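PDB 1CO6: cytochrome c2 from Blastochloris viridis, which carries electrons on a covalently bound heme to the oxidised bacteriochlorophyll of the photosynthetic apparatus, and may also serve in the respiratory chain. Local coordinates for residues V15-G20 / P29-L34; R37-I42 / D49-S54. One frame throughout, in Å; residues are numbered along the deposited sequence.

Contact 1: V15-G20 / P29-L34; sequences VCHSIG and PVLNGL. With HEC (heme c), chain B.
The CXXCH heme-attachment motif of the cytochrome c family ends in His17, whose imidazole spans the gap between the heme iron and the carbonyl oxygen of Pro29. NE2 of His17 coordinates FE at 2.0 Å, while Met79 supplies the other axial ligand. On the far side of the ring, ND1 of His17 donates to Pro29 O over 2.7 Å. That bond is nearly straight (166°), and its acceptor lies close to the imidazole plane, so iron and carbonyl together fix the ring's rotation. The carbonyl should also draw on the N-H and make the imidazole a somewhat more electron-rich ligand. Histidine suits this place because both of its ring nitrogens have work to do. With chi1 at -68°, CG stands anti to the carbonyl carbon, which directs the ring at the heme.

Two hydrophobic neighbours steady it: Leu31 lays CD1 over one face, 3.9 Å from the ring centroid, in a CH-pi contact, and Pro29 brings CD to within 3.5 Å of His17 CE1. Nearby, Cys16 SG is bonded to heme CAC, one of the motif's two thioether links with that of Cys13.

Farther along, Leu31 N donates to Ser18 O at 3.0 Å. Asn32 then grips the backbone of Gly20 with both ends of its amide. OD1 of Asn32 takes Gly20 N on an in-plane lone pair at 2.8 Å, and ND2 of Asn32 donates to Gly20 O from above the carbonyl plane at 3.1 Å. At Gly20 the backbone angles would press any CB against the carbonyl oxygen of Ile19, so glycine fits.

Both segments are loop: Phe10 of helix 3-14 packs against Ile19 and Leu31, while Ile97 of helix 87-98 meets Ile19 and Leu34.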
ATOM      1  N   VAL A  15       1.011  -3.020 -11.104  1.00 15.98           N
ATOM      2  CA  VAL A  15       2.135  -2.731 -11.994  1.00 17.51           C
ATOM      3  C   VAL A  15       3.408  -2.755 -11.141  1.00 17.14           C
ATOM      4  O   VAL A  15       4.441  -3.317 -11.555  1.00 18.48           O
ATOM      5  CB  VAL A  15       1.915  -1.376 -12.681  1.00 18.13           C
ATOM      6  CG1 VAL A  15       3.108  -0.927 -13.502  1.00 19.61           C
ATOM      7  CG2 VAL A  15       0.599  -1.343 -13.490  1.00 18.58           C
ATOM      8  N   CYS A  16       3.323  -2.200  -9.937  1.00 14.39           N
ATOM      9  CA  CYS A  16       4.523  -2.178  -9.060  1.00 13.23           C
ATOM     10  C   CYS A  16       4.463  -3.009  -7.832  1.00 13.91           C
ATOM     11  O   CYS A  16       5.547  -3.280  -7.258  1.00 14.54           O
ATOM     12  CB  CYS A  16       4.853  -0.709  -8.706  1.00 11.58           C
ATOM     13  SG  CYS A  16       4.993   0.460 -10.100  1.00 12.13           S
ATOM     14  N   HIS A  17       3.306  -3.459  -7.409  1.00 11.56           N
ATOM     15  CA  HIS A  17       3.171  -4.221  -6.159  1.00 12.68           C
ATOM     16  C   HIS A  17       2.429  -5.530  -6.354  1.00 15.30           C
ATOM     17  O   HIS A  17       1.524  -5.640  -7.215  1.00 16.91           O
ATOM     18  CB  HIS A  17       2.329  -3.344  -5.167  1.00 10.86           C
ATOM     19  CG  HIS A  17       2.934  -2.101  -4.636  1.00 12.71           C
ATOM     20  ND1 HIS A  17       3.822  -2.112  -3.622  1.00 12.17           N
ATOM     21  CD2 HIS A  17       2.634  -0.802  -4.878  1.00  9.84           C
ATOM     22  CE1 HIS A  17       4.140  -0.851  -3.353  1.00 11.11           C
ATOM     23  NE2 HIS A  17       3.410   0.040  -4.083  1.00 14.56           N
ATOM     24  N   SER A  18       2.826  -6.492  -5.560  1.00 15.20           N
ATOM     25  CA  SER A  18       2.183  -7.800  -5.482  1.00 16.95           C
ATOM     26  C   SER A  18       1.390  -7.887  -4.151  1.00 17.18           C
ATOM     27  O   SER A  18       1.712  -7.244  -3.136  1.00 16.62           O
ATOM     28  CB  SER A  18       3.200  -8.956  -5.520  1.00 18.28           C
ATOM     29  OG  SER A  18       3.687  -8.934  -6.857  1.00 22.05           O
ATOM     30  N   ILE A  19       0.382  -8.726  -4.169  1.00 17.27           N
ATOM     31  CA  ILE A  19      -0.520  -9.056  -3.054  1.00 18.50           C
ATOM     32  C   ILE A  19      -1.052 -10.480  -3.270  1.00 20.57           C
ATOM     33  O   ILE A  19      -1.166 -10.978  -4.436  1.00 21.51           O
ATOM     34  CB  ILE A  19      -1.652  -7.949  -3.001  1.00 19.27           C
ATOM     35  CG1 ILE A  19      -2.220  -7.815  -1.555  1.00 18.79           C
ATOM     36  CG2 ILE A  19      -2.757  -8.224  -4.079  1.00 17.25           C
ATOM     37  CD1 ILE A  19      -3.273  -6.669  -1.364  1.00 20.85           C
ATOM     38  N   GLY A  20      -1.410 -11.194  -2.221  1.00 18.54           N
ATOM     39  CA  GLY A  20      -1.947 -12.566  -2.436  1.00 19.79           C
ATOM     40  C   GLY A  20      -0.812 -13.559  -2.236  1.00 21.03           C
ATOM     41  O   GLY A  20       0.331 -13.224  -1.957  1.00 19.31           O
ATOM     42  N   PRO A  29       7.252  -2.812  -2.744  1.00 12.64           N
ATOM     43  CA  PRO A  29       7.218  -3.950  -1.816  1.00 13.81           C
ATOM     44  C   PRO A  29       5.873  -4.650  -1.726  1.00 13.10           C
ATOM     45  O   PRO A  29       4.823  -4.039  -2.048  1.00 15.56           O
ATOM     46  CB  PRO A  29       7.578  -3.336  -0.451  1.00 13.85           C
ATOM     47  CG  PRO A  29       7.108  -1.895  -0.525  1.00 13.38           C
ATOM     48  CD  PRO A  29       7.276  -1.508  -2.022  1.00 12.13           C
ATOM     49  N   VAL A  30       5.939  -5.890  -1.268  1.00 13.65           N
ATOM     50  CA  VAL A  30       4.659  -6.674  -1.114  1.00 13.27           C
ATOM     51  C   VAL A  30       3.669  -5.920  -0.193  1.00 13.56           C
ATOM     52  O   VAL A  30       4.057  -5.322   0.837  1.00 14.61           O
ATOM     53  CB  VAL A  30       4.956  -8.069  -0.539  1.00 15.04           C
ATOM     54  CG1 VAL A  30       3.708  -8.784  -0.077  1.00 18.74           C
ATOM     55  CG2 VAL A  30       5.715  -8.892  -1.577  1.00 16.95           C
ATOM     56  N   LEU A  31       2.381  -5.979  -0.519  1.00 12.60           N
ATOM     57  CA  LEU A  31       1.348  -5.296   0.272  1.00 11.42           C
ATOM     58  C   LEU A  31       0.516  -6.232   1.115  1.00 12.39           C
ATOM     59  O   LEU A  31      -0.529  -5.752   1.592  1.00 12.44           O
ATOM     60  CB  LEU A  31       0.523  -4.315  -0.583  1.00  8.94           C
ATOM     61  CG  LEU A  31       1.222  -3.144  -1.224  1.00  8.89           C
ATOM     62  CD1 LEU A  31       0.237  -2.311  -2.037  1.00 11.95           C
ATOM     63  CD2 LEU A  31       1.987  -2.238  -0.234  1.00 11.24           C
ATOM     64  N   ASN A  32       0.927  -7.443   1.290  1.00 13.39           N
ATOM     65  CA  ASN A  32       0.237  -8.415   2.189  1.00 14.23           C
ATOM     66  C   ASN A  32       0.513  -7.896   3.617  1.00 13.07           C
ATOM     67  O   ASN A  32       1.642  -7.439   3.895  1.00 14.87           O
ATOM     68  CB  ASN A  32       0.872  -9.800   2.070  1.00 14.85           C
ATOM     69  CG  ASN A  32       0.407 -10.493   0.799  1.00 18.48           C
ATOM     70  OD1 ASN A  32      -0.744 -10.288   0.388  1.00 18.93           O
ATOM     71  ND2 ASN A  32       1.329 -11.271   0.234  1.00 19.12           N
ATOM     72  N   GLY A  33      -0.481  -8.002   4.467  1.00 13.31           N
ATOM     73  CA  GLY A  33      -0.404  -7.532   5.853  1.00 13.20           C
ATOM     74  C   GLY A  33       0.009  -6.079   5.967  1.00 14.30           C
ATOM     75  O   GLY A  33       0.789  -5.717   6.862  1.00 12.88           O
ATOM     76  N   LEU A  34      -0.469  -5.184   5.127  1.00 13.84           N
ATOM     77  CA  LEU A  34      -0.095  -3.788   5.206  1.00 14.51           C
ATOM     78  C   LEU A  34      -0.568  -3.051   6.467  1.00 15.44           C
ATOM     79  O   LEU A  34       0.287  -2.369   7.118  1.00 15.40           O
ATOM     80  CB  LEU A  34      -0.552  -3.051   3.907  1.00 13.93           C
ATOM     81  CG  LEU A  34      -0.298  -1.555   3.999  1.00 15.29           C
ATOM     82  CD1 LEU A  34       1.189  -1.170   3.815  1.00 15.11           C
ATOM     83  CD2 LEU A  34      -1.126  -0.876   2.915  1.00 13.88           C
TER
HETATM   84 FE   HEC B 108       3.312   2.006  -3.951  1.00 10.84          FE
HETATM   85  CHA HEC B 108       5.575   1.996  -1.486  1.00 11.47           C
HETATM   86  CHB HEC B 108       0.790   1.497  -1.687  1.00 12.47           C
HETATM   87  CHC HEC B 108       0.959   2.289  -6.486  1.00 12.38           C
HETATM   88  CHD HEC B 108       5.845   2.061  -6.306  1.00 12.95           C
HETATM   89  NA  HEC B 108       3.204   1.761  -1.948  1.00 13.11           N
HETATM   90  C1A HEC B 108       4.253   1.932  -1.050  1.00 13.13           C
HETATM   91  C2A HEC B 108       3.731   1.936   0.288  1.00 13.31           C
HETATM   92  C3A HEC B 108       2.399   1.808   0.211  1.00 13.78           C
HETATM   93  C4A HEC B 108       2.032   1.712  -1.186  1.00 13.24           C
HETATM   94  CMA HEC B 108       1.366   1.776   1.362  1.00 12.50           C
HETATM   95  CAA HEC B 108       4.601   1.975   1.585  1.00 13.48           C
HETATM   96  CBA HEC B 108       5.067   0.516   1.867  1.00 13.37           C
HETATM   97  CGA HEC B 108       5.872   0.266   3.119  1.00 13.84           C
HETATM   98  O1A HEC B 108       6.079   1.215   3.856  1.00 13.59           O
HETATM   99  O2A HEC B 108       6.251  -0.924   3.260  1.00 15.09           O
HETATM  100  NB  HEC B 108       1.322   1.890  -4.067  1.00 12.78           N
HETATM  101  C1B HEC B 108       0.458   1.607  -3.002  1.00 12.58           C
HETATM  102  C2B HEC B 108      -0.889   1.568  -3.517  1.00 13.96           C
HETATM  103  C3B HEC B 108      -0.846   1.825  -4.827  1.00 13.05           C
HETATM  104  C4B HEC B 108       0.523   2.002  -5.205  1.00 13.69           C
HETATM  105  CMB HEC B 108      -2.100   1.282  -2.604  1.00 12.79           C
HETATM  106  CAB HEC B 108      -2.086   1.845  -5.785  1.00 13.20           C
HETATM  107  CBB HEC B 108      -2.931   2.963  -5.620  1.00 13.78           C
HETATM  108  NC  HEC B 108       3.397   2.153  -5.978  1.00 13.07           N
HETATM  109  C1C HEC B 108       2.316   2.271  -6.822  1.00 13.26           C
HETATM  110  C2C HEC B 108       2.818   2.355  -8.182  1.00 14.37           C
HETATM  111  C3C HEC B 108       4.155   2.335  -8.138  1.00 14.49           C
HETATM  112  C4C HEC B 108       4.545   2.171  -6.762  1.00 13.29           C
HETATM  113  CMC HEC B 108       1.910   2.513  -9.419  1.00 13.51           C
HETATM  114  CAC HEC B 108       5.135   2.331  -9.383  1.00 13.78           C
HETATM  115  CBC HEC B 108       5.092   3.370 -10.329  1.00 13.67           C
HETATM  116  ND  HEC B 108       5.322   1.978  -3.893  1.00 13.39           N
HETATM  117  C1D HEC B 108       6.197   2.073  -4.977  1.00 12.37           C
HETATM  118  C2D HEC B 108       7.560   2.189  -4.453  1.00 13.42           C
HETATM  119  C3D HEC B 108       7.488   2.147  -3.122  1.00 12.88           C
HETATM  120  C4D HEC B 108       6.103   2.042  -2.757  1.00 11.54           C
HETATM  121  CMD HEC B 108       8.804   2.319  -5.370  1.00 11.46           C
HETATM  122  CAD HEC B 108       8.641   2.310  -2.096  1.00 12.45           C
HETATM  123  CBD HEC B 108       8.723   3.795  -1.617  1.00 12.22           C
HETATM  124  CGD HEC B 108      10.070   4.175  -1.031  1.00 12.80           C
HETATM  125  O1D HEC B 108      10.172   5.436  -0.943  1.00 13.86           O
HETATM  126  O2D HEC B 108      10.914   3.312  -0.687  1.00 14.03           O

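Contact 2: R37-I42 / D49-S54. With HEC (heme c), chain B.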
ATOM      1  N   ARG A  37       1.366  -2.372  10.027  1.00 17.09           N
ATOM      2  CA  ARG A  37       2.853  -2.491   9.882  1.00 16.41           C
ATOM      3  C   ARG A  37       3.537  -1.123   9.855  1.00 16.23           C
ATOM      4  O   ARG A  37       2.928  -0.110   9.450  1.00 14.11           O
ATOM      5  CB  ARG A  37       3.125  -3.438   8.734  1.00 17.74           C
ATOM      6  CG  ARG A  37       3.511  -2.916   7.362  1.00 19.60           C
ATOM      7  CD  ARG A  37       3.988  -4.139   6.531  1.00 19.31           C
ATOM      8  NE  ARG A  37       4.320  -3.585   5.224  1.00 20.89           N
ATOM      9  CZ  ARG A  37       3.986  -4.049   4.004  1.00 20.69           C
ATOM     10  NH1 ARG A  37       4.370  -3.393   2.883  1.00 19.25           N
ATOM     11  NH2 ARG A  37       3.256  -5.158   3.847  1.00 19.42           N
ATOM     12  N   HIS A  38       4.768  -1.082  10.366  1.00 16.34           N
ATOM     13  CA  HIS A  38       5.622   0.131  10.388  1.00 17.11           C
ATOM     14  C   HIS A  38       6.204   0.291   8.990  1.00 15.51           C
ATOM     15  O   HIS A  38       6.506  -0.696   8.290  1.00 14.74           O
ATOM     16  CB  HIS A  38       6.737   0.030  11.474  1.00 19.46           C
ATOM     17  CG  HIS A  38       6.149   0.224  12.838  1.00 25.47           C
ATOM     18  ND1 HIS A  38       6.455   1.248  13.693  1.00 27.39           N
ATOM     19  CD2 HIS A  38       5.164  -0.492  13.474  1.00 27.72           C
ATOM     20  CE1 HIS A  38       5.716   1.130  14.798  1.00 28.51           C
ATOM     21  NE2 HIS A  38       4.910   0.092  14.689  1.00 27.61           N
ATOM     22  N   SER A  39       6.323   1.507   8.534  1.00 16.17           N
ATOM     23  CA  SER A  39       6.865   1.715   7.153  1.00 16.48           C
ATOM     24  C   SER A  39       8.306   1.233   7.075  1.00 16.19           C
ATOM     25  O   SER A  39       9.053   1.270   8.078  1.00 15.83           O
ATOM     26  CB  SER A  39       6.738   3.165   6.689  1.00 17.13           C
ATOM     27  OG  SER A  39       7.465   4.026   7.527  1.00 20.86           O
ATOM     28  N   GLY A  40       8.702   0.864   5.879  1.00 15.66           N
ATOM     29  CA  GLY A  40      10.057   0.432   5.592  1.00 16.50           C
ATOM     30  C   GLY A  40      10.506  -0.849   6.222  1.00 17.11           C
ATOM     31  O   GLY A  40      11.748  -0.976   6.448  1.00 17.69           O
ATOM     32  N   THR A  41       9.629  -1.806   6.480  1.00 17.89           N
ATOM     33  CA  THR A  41      10.079  -3.041   7.106  1.00 18.56           C
ATOM     34  C   THR A  41       9.992  -4.287   6.281  1.00 19.74           C
ATOM     35  O   THR A  41      10.450  -5.284   6.892  1.00 21.75           O
ATOM     36  CB  THR A  41       9.422  -3.138   8.546  1.00 19.07           C
ATOM     37  OG1 THR A  41       8.011  -3.435   8.441  1.00 19.01           O
ATOM     38  CG2 THR A  41       9.634  -1.853   9.381  1.00 18.05           C
ATOM     39  N   ILE A  42       9.516  -4.357   5.072  1.00 19.72           N
ATOM     40  CA  ILE A  42       9.483  -5.615   4.292  1.00 21.18           C
ATOM     41  C   ILE A  42      10.942  -5.983   4.017  1.00 22.27           C
ATOM     42  O   ILE A  42      11.692  -5.149   3.517  1.00 23.03           O
ATOM     43  CB  ILE A  42       8.652  -5.574   2.968  1.00 21.15           C
ATOM     44  CG1 ILE A  42       7.137  -5.489   3.292  1.00 19.75           C
ATOM     45  CG2 ILE A  42       8.942  -6.777   1.988  1.00 19.35           C
ATOM     46  CD1 ILE A  42       6.595  -6.439   4.406  1.00 20.28           C
ATOM     47  N   ASP A  49      15.315   6.361   2.159  1.00 15.94           N
ATOM     48  CA  ASP A  49      15.466   6.850   3.529  1.00 15.30           C
ATOM     49  C   ASP A  49      14.152   7.573   3.896  1.00 13.06           C
ATOM     50  O   ASP A  49      13.676   7.432   5.035  1.00 13.51           O
ATOM     51  CB  ASP A  49      16.606   7.890   3.589  1.00 17.95           C
ATOM     52  CG  ASP A  49      17.956   7.225   3.779  1.00 19.88           C
ATOM     53  OD1 ASP A  49      18.106   6.024   3.991  1.00 24.19           O
ATOM     54  OD2 ASP A  49      18.948   7.956   3.663  1.00 24.06           O
ATOM     55  N   ALA A  50      13.620   8.321   2.954  1.00 12.71           N
ATOM     56  CA  ALA A  50      12.376   9.064   3.093  1.00 11.64           C
ATOM     57  C   ALA A  50      11.307   8.111   3.684  1.00 12.05           C
ATOM     58  O   ALA A  50      10.623   8.516   4.652  1.00 11.74           O
ATOM     59  CB  ALA A  50      11.939   9.663   1.766  1.00 10.55           C
ATOM     60  N   ASN A  51      11.131   6.897   3.138  1.00 11.55           N
ATOM     61  CA  ASN A  51      10.123   5.999   3.709  1.00 11.84           C
ATOM     62  C   ASN A  51      10.609   5.316   4.991  1.00 13.52           C
ATOM     63  O   ASN A  51       9.960   5.369   6.060  1.00 16.11           O
ATOM     64  CB  ASN A  51       9.719   4.992   2.601  1.00 11.67           C
ATOM     65  CG  ASN A  51       8.834   3.909   3.178  1.00 13.41           C
ATOM     66  OD1 ASN A  51       9.241   3.116   4.053  1.00 15.49           O
ATOM     67  ND2 ASN A  51       7.593   3.853   2.748  1.00 16.48           N
ATOM     68  N   LYS A  52      11.749   4.692   4.986  1.00 15.13           N
ATOM     69  CA  LYS A  52      12.307   3.953   6.102  1.00 15.30           C
ATOM     70  C   LYS A  52      12.413   4.706   7.416  1.00 14.81           C
ATOM     71  O   LYS A  52      12.153   4.104   8.459  1.00 13.58           O
ATOM     72  CB  LYS A  52      13.737   3.580   5.678  1.00 19.71           C
ATOM     73  CG  LYS A  52      14.459   2.390   6.250  1.00 24.14           C
ATOM     74  CD  LYS A  52      15.652   2.132   5.313  1.00 28.32           C
ATOM     75  CE  LYS A  52      16.579   3.286   5.006  1.00 30.58           C
ATOM     76  NZ  LYS A  52      17.011   3.295   3.565  1.00 29.43           N
ATOM     77  N   ASN A  53      12.844   5.950   7.359  1.00 15.03           N
ATOM     78  CA  ASN A  53      13.018   6.794   8.560  1.00 14.33           C
ATOM     79  C   ASN A  53      11.816   7.669   8.878  1.00 16.68           C
ATOM     80  O   ASN A  53      11.901   8.456   9.836  1.00 17.17           O
ATOM     81  CB  ASN A  53      14.288   7.662   8.442  1.00 12.95           C
ATOM     82  CG  ASN A  53      15.524   6.785   8.235  1.00 10.29           C
ATOM     83  OD1 ASN A  53      15.700   5.668   8.735  1.00 14.12           O
ATOM     84  ND2 ASN A  53      16.452   7.277   7.377  1.00 12.54           N
ATOM     85  N   SER A  54      10.699   7.506   8.175  1.00 14.88           N
ATOM     86  CA  SER A  54       9.524   8.362   8.387  1.00 15.12           C
ATOM     87  C   SER A  54       8.846   8.189   9.725  1.00 16.43           C
ATOM     88  O   SER A  54       8.126   9.153  10.099  1.00 17.24           O
ATOM     89  CB  SER A  54       8.498   8.112   7.280  1.00 14.72           C
ATOM     90  OG  SER A  54       7.842   6.835   7.420  1.00 14.09           O
TER
HETATM   91 FE   HEC B 108       3.312   2.006  -3.951  1.00 10.84          FE
HETATM   92  CHA HEC B 108       5.575   1.996  -1.486  1.00 11.47           C
HETATM   93  CHB HEC B 108       0.790   1.497  -1.687  1.00 12.47           C
HETATM   94  CHC HEC B 108       0.959   2.289  -6.486  1.00 12.38           C
HETATM   95  CHD HEC B 108       5.845   2.061  -6.306  1.00 12.95           C
HETATM   96  NA  HEC B 108       3.204   1.761  -1.948  1.00 13.11           N
HETATM   97  C1A HEC B 108       4.253   1.932  -1.050  1.00 13.13           C
HETATM   98  C2A HEC B 108       3.731   1.936   0.288  1.00 13.31           C
HETATM   99  C3A HEC B 108       2.399   1.808   0.211  1.00 13.78           C
HETATM  100  C4A HEC B 108       2.032   1.712  -1.186  1.00 13.24           C
HETATM  101  CMA HEC B 108       1.366   1.776   1.362  1.00 12.50           C
HETATM  102  CAA HEC B 108       4.601   1.975   1.585  1.00 13.48           C
HETATM  103  CBA HEC B 108       5.067   0.516   1.867  1.00 13.37           C
HETATM  104  CGA HEC B 108       5.872   0.266   3.119  1.00 13.84           C
HETATM  105  O1A HEC B 108       6.079   1.215   3.856  1.00 13.59           O
HETATM  106  O2A HEC B 108       6.251  -0.924   3.260  1.00 15.09           O
HETATM  107  NB  HEC B 108       1.322   1.890  -4.067  1.00 12.78           N
HETATM  108  C1B HEC B 108       0.458   1.607  -3.002  1.00 12.58           C
HETATM  109  C2B HEC B 108      -0.889   1.568  -3.517  1.00 13.96           C
HETATM  110  C3B HEC B 108      -0.846   1.825  -4.827  1.00 13.05           C
HETATM  111  C4B HEC B 108       0.523   2.002  -5.205  1.00 13.69           C
HETATM  112  CMB HEC B 108      -2.100   1.282  -2.604  1.00 12.79           C
HETATM  113  CAB HEC B 108      -2.086   1.845  -5.785  1.00 13.20           C
HETATM  114  CBB HEC B 108      -2.931   2.963  -5.620  1.00 13.78           C
HETATM  115  NC  HEC B 108       3.397   2.153  -5.978  1.00 13.07           N
HETATM  116  C1C HEC B 108       2.316   2.271  -6.822  1.00 13.26           C
HETATM  117  C2C HEC B 108       2.818   2.355  -8.182  1.00 14.37           C
HETATM  118  C3C HEC B 108       4.155   2.335  -8.138  1.00 14.49           C
HETATM  119  C4C HEC B 108       4.545   2.171  -6.762  1.00 13.29           C
HETATM  120  CMC HEC B 108       1.910   2.513  -9.419  1.00 13.51           C
HETATM  121  CAC HEC B 108       5.135   2.331  -9.383  1.00 13.78           C
HETATM  122  CBC HEC B 108       5.092   3.370 -10.329  1.00 13.67           C
HETATM  123  ND  HEC B 108       5.322   1.978  -3.893  1.00 13.39           N
HETATM  124  C1D HEC B 108       6.197   2.073  -4.977  1.00 12.37           C
HETATM  125  C2D HEC B 108       7.560   2.189  -4.453  1.00 13.42           C
HETATM  126  C3D HEC B 108       7.488   2.147  -3.122  1.00 12.88           C
HETATM  127  C4D HEC B 108       6.103   2.042  -2.757  1.00 11.54           C
HETATM  128  CMD HEC B 108       8.804   2.319  -5.370  1.00 11.46           C
HETATM  129  CAD HEC B 108       8.641   2.310  -2.096  1.00 12.45           C
HETATM  130  CBD HEC B 108       8.723   3.795  -1.617  1.00 12.22           C
HETATM  131  CGD HEC B 108      10.070   4.175  -1.031  1.00 12.80           C
HETATM  132  O1D HEC B 108      10.172   5.436  -0.943  1.00 13.86           O
HETATM  133  O2D HEC B 108      10.914   3.312  -0.687  1.00 14.03           O
HETATM  134  O   HOH W   1      11.631   1.218   9.041  1.00 33.04           O
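Asn51 of helix 49-52 brings its amide against Gly40 and one heme propionate. Its CB passes the other propionate, 3.6 Å from heme O1D. With chi1 at 172°, CG stands anti to the backbone N, and the amide is carried out to the loop 37-42. There the two tips part: ND2 of Asn51 donates to heme O1A at 3.2 Å, whereas OD1 of Asn51 sits 2.9 Å from Gly40 N at an angle too poor for a hydrogen bond. Gly40 N instead makes a weak bond to O1A.

An amide suits the site, since its N-H can meet a carboxylate shielded by loop and helix. This is the largely enclosed propionate pocket of a class I cytochrome c, and Arg37 meets the propionate's second oxygen: NH1 of Arg37 donates to heme O2A at 3.1 Å, almost straight (172°) and at the edge of the guanidinium. The positive charge probably eases burial of the carboxylate. Tyr47 and Trp58 are also hydrogen-bonded to the heme.

Gly40 lets the loop lie against the helix, its CA only 4.2 Å from Lys52 CA; its phi is positive. Beside it Ser39 turns its hydroxyl to the helix end, where Ser39 OG lies 2.8 Å from Ser54 OG and 3.2 Å from Asn51 O. Serine's short hydroxyl fits among these oxygens; which accepts its proton is not settled, and Ser54 OG is also hydrogen-bonded to Ile56 N. A water sits between Ser39 O and Lys52 O and can donate to either, and Lys52 NZ forms a salt bridge with Asp49 OD1.

How the contacts relate
The centres of the two contacts lie 15 Å apart, but both touch the same heme: contact 1 serves the iron and a thioether, contact 2 the propionate on ring A. Arg37 joins them directly. Besides its bond to the propionate, its NH1 probably donates to Val30 O at 2.8 Å, so the backbone that continues from the acceptor of the axial histidine also positions the arginine of the propionate site. Pro29 of contact 1 also comes near the propionate that contact 2 holds, its CG 4.0 Å from heme O2A. The side chains of Asn51 and His17 are about 8 Å apart at their nearest atoms. In sequence the two contacts follow one another without overlap.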